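Local coordinates for protein DJ-1 homolog D (PDB 4OGG), which belongs to the DJ-1/PfpI family and carries two tandem alpha/beta domains of that type in one chain, at residues Ile296-Met301 with Ala320-Gly325. Residues are numbered along the deposited sequence; the frame is centred on the assembly and turned at random.
Sequences IVKEFM and AGVLKG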
ATOM      1  N   ILE C 296      13.833 -26.083 -22.196  1.00 27.68           N
ATOM      2  CA  ILE C 296      14.969 -25.174 -22.327  1.00 26.68           C
ATOM      3  C   ILE C 296      16.027 -25.499 -21.277  1.00 26.54           C
ATOM      4  O   ILE C 296      17.222 -25.501 -21.565  1.00 26.03           O
ATOM      5  CB  ILE C 296      14.521 -23.706 -22.166  1.00 27.74           C
ATOM      6  CG1 ILE C 296      13.573 -23.330 -23.307  1.00 27.00           C
ATOM      7  CG2 ILE C 296      15.734 -22.785 -22.150  1.00 27.84           C
ATOM      8  CD1 ILE C 296      12.917 -21.980 -23.145  1.00 27.62           C
ATOM      9  N   VAL C 297      15.580 -25.780 -20.059  1.00 25.69           N
ATOM     10  CA  VAL C 297      16.494 -26.115 -18.976  1.00 27.32           C
ATOM     11  C   VAL C 297      17.232 -27.423 -19.258  1.00 28.50           C
ATOM     12  O   VAL C 297      18.441 -27.523 -19.047  1.00 29.70           O
ATOM     13  CB  VAL C 297      15.740 -26.248 -17.639  1.00 26.01           C
ATOM     14  CG1 VAL C 297      16.687 -26.734 -16.552  1.00 27.61           C
ATOM     15  CG2 VAL C 297      15.137 -24.906 -17.252  1.00 27.44           C
ATOM     16  N   LYS C 298      16.497 -28.426 -19.726  1.00 29.57           N
ATOM     17  CA  LYS C 298      17.085 -29.724 -20.036  1.00 30.97           C
ATOM     18  C   LYS C 298      18.137 -29.582 -21.130  1.00 31.52           C
ATOM     19  O   LYS C 298      19.182 -30.233 -21.090  1.00 31.70           O
ATOM     20  CB  LYS C 298      15.997 -30.703 -20.486  1.00 32.19           C
ATOM     21  CG  LYS C 298      14.953 -31.002 -19.419  1.00 34.23           C
ATOM     22  CD  LYS C 298      13.852 -31.902 -19.961  1.00 35.32           C
ATOM     23  CE  LYS C 298      12.791 -32.174 -18.910  1.00 36.12           C
ATOM     24  NZ  LYS C 298      11.698 -33.030 -19.448  1.00 38.37           N
ATOM     25  N   GLU C 299      17.855 -28.722 -22.101  1.00 32.03           N
ATOM     26  CA  GLU C 299      18.772 -28.489 -23.208  1.00 34.52           C
ATOM     27  C   GLU C 299      20.100 -27.918 -22.717  1.00 33.98           C
ATOM     28  O   GLU C 299      21.165 -28.439 -23.048  1.00 34.75           O
ATOM     29  CB  GLU C 299      18.136 -27.538 -24.222  1.00 36.87           C
ATOM     30  CG  GLU C 299      18.930 -27.385 -25.503  1.00 42.55           C
ATOM     31  CD  GLU C 299      18.165 -26.628 -26.567  1.00 44.98           C
ATOM     32  OE1 GLU C 299      17.030 -27.042 -26.891  1.00 47.02           O
ATOM     33  OE2 GLU C 299      18.699 -25.623 -27.083  1.00 48.04           O
ATOM     34  N   PHE C 300      20.040 -26.847 -21.930  1.00 32.90           N
ATOM     35  CA  PHE C 300      21.257 -26.235 -21.403  1.00 32.09           C
ATOM     36  C   PHE C 300      22.016 -27.203 -20.513  1.00 31.80           C
ATOM     37  O   PHE C 300      23.244 -27.267 -20.556  1.00 31.63           O
ATOM     38  CB  PHE C 300      20.934 -24.972 -20.601  1.00 31.85           C
ATOM     39  CG  PHE C 300      20.709 -23.752 -21.447  1.00 31.38           C
ATOM     40  CD1 PHE C 300      19.522 -23.582 -22.154  1.00 31.51           C
ATOM     41  CD2 PHE C 300      21.691 -22.769 -21.538  1.00 31.04           C
ATOM     42  CE1 PHE C 300      19.317 -22.449 -22.939  1.00 32.18           C
ATOM     43  CE2 PHE C 300      21.496 -21.633 -22.320  1.00 30.27           C
ATOM     44  CZ  PHE C 300      20.307 -21.472 -23.021  1.00 31.80           C
ATOM     45  N   MET C 301      21.285 -27.954 -19.697  1.00 31.91           N
ATOM     46  CA  MET C 301      21.914 -28.913 -18.800  1.00 32.81           C
ATOM     47  C   MET C 301      22.594 -30.027 -19.592  1.00 34.25           C
ATOM     48  O   MET C 301      23.679 -30.483 -19.225  1.00 34.69           O
ATOM     49  CB  MET C 301      20.875 -29.498 -17.838  1.00 32.06           C
ATOM     50  CG  MET C 301      20.317 -28.486 -16.834  1.00 30.32           C
ATOM     51  SD  MET C 301      21.600 -27.723 -15.803  1.00 29.78           S
ATOM     52  CE  MET C 301      21.930 -29.042 -14.644  1.00 29.19           C
ATOM     53  N   ALA C 320      12.358 -30.012 -13.746  1.00 26.62           N
ATOM     54  CA  ALA C 320      12.956 -30.481 -14.990  1.00 27.75           C
ATOM     55  C   ALA C 320      13.702 -31.792 -14.773  1.00 28.55           C
ATOM     56  O   ALA C 320      14.117 -32.444 -15.731  1.00 29.75           O
ATOM     57  CB  ALA C 320      13.904 -29.425 -15.539  1.00 26.80           C
ATOM     58  N   GLY C 321      13.875 -32.166 -13.509  1.00 28.54           N
ATOM     59  CA  GLY C 321      14.567 -33.399 -13.179  1.00 30.19           C
ATOM     60  C   GLY C 321      16.052 -33.363 -13.484  1.00 31.14           C
ATOM     61  O   GLY C 321      16.696 -34.409 -13.597  1.00 31.68           O
ATOM     62  N   VAL C 322      16.602 -32.160 -13.610  1.00 31.24           N
ATOM     63  CA  VAL C 322      18.018 -32.002 -13.916  1.00 31.79           C
ATOM     64  C   VAL C 322      18.891 -31.853 -12.673  1.00 32.28           C
ATOM     65  O   VAL C 322      20.067 -31.511 -12.776  1.00 32.41           O
ATOM     66  CB  VAL C 322      18.247 -30.781 -14.831  1.00 31.46           C
ATOM     67  CG1 VAL C 322      17.505 -30.971 -16.142  1.00 31.63           C
ATOM     68  CG2 VAL C 322      17.773 -29.511 -14.136  1.00 31.74           C
ATOM     69  N   LEU C 323      18.320 -32.117 -11.501  1.00 32.87           N
ATOM     70  CA  LEU C 323      19.073 -31.997 -10.257  1.00 33.52           C
ATOM     71  C   LEU C 323      19.565 -33.335  -9.715  1.00 34.77           C
ATOM     72  O   LEU C 323      20.304 -33.377  -8.730  1.00 35.61           O
ATOM     73  CB  LEU C 323      18.227 -31.295  -9.190  1.00 31.93           C
ATOM     74  CG  LEU C 323      17.919 -29.816  -9.436  1.00 30.44           C
ATOM     75  CD1 LEU C 323      17.071 -29.278  -8.296  1.00 29.94           C
ATOM     76  CD2 LEU C 323      19.218 -29.027  -9.550  1.00 29.98           C
ATOM     77  N   LYS C 324      19.159 -34.428 -10.352  1.00 36.76           N
ATOM     78  CA  LYS C 324      19.582 -35.748  -9.903  1.00 38.12           C
ATOM     79  C   LYS C 324      21.098 -35.891  -9.941  1.00 37.71           C
ATOM     80  O   LYS C 324      21.723 -35.700 -10.983  1.00 38.50           O
ATOM     81  CB  LYS C 324      18.937 -36.840 -10.758  1.00 39.97           C
ATOM     82  CG  LYS C 324      17.475 -37.100 -10.423  1.00 42.36           C
ATOM     83  CD  LYS C 324      16.925 -38.290 -11.196  1.00 43.66           C
ATOM     84  CE  LYS C 324      16.789 -37.977 -12.677  1.00 44.82           C
ATOM     85  NZ  LYS C 324      15.811 -36.878 -12.906  1.00 44.94           N
ATOM     86  N   GLY C 325      21.681 -36.218  -8.792  1.00 36.96           N
ATOM     87  CA  GLY C 325      23.119 -36.390  -8.709  1.00 36.46           C
ATOM     88  C   GLY C 325      23.906 -35.096  -8.784  1.00 35.56           C
ATOM     89  O   GLY C 325      25.111 -35.114  -9.026  1.00 35.48           O
TER
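Val-322 points its forked side chain at the helix flank formed by Val-297, Lys-298 and Met-301, lying aslant to all three. Its CG2 sits between CG1 of Val-297 (3.8 Å) and CG of Met-301, while CG1 of Val-322 lies against CG and CB of Met-301 and 4.1 Å from Lys-298 CA. Met-301 comes closest through its CG, 3.7 Å from CB of Val-322. Its chain then bends at chi2 (-58°) and chi3 (-77°), turning its end back over Val-322, with the CE methyl in van der Waals contact with Val-322 O (3.6 Å). One turn back, Val-297 holds CG1 anti to its own N (chi1 174°), and this methyl also reaches CB of Ala-320 at 4.0 Å. Lys-298 runs out extended past this apolar patch, its CE methylene packing on Ala-320 O at 3.5 Å. The loop after helix 314-320 turns at Gly-321, whose positive phi ends that helix in a Schellman motif; Lys-324 NZ donates a hydrogen bond to Gly-321 O (2.7 Å), on a lone pair. The contact joins helix 291-302 to the end of helix 314-320, and Val-297 also packs on Leu-317 and strand 275-278, Met-301 on strand 307-309.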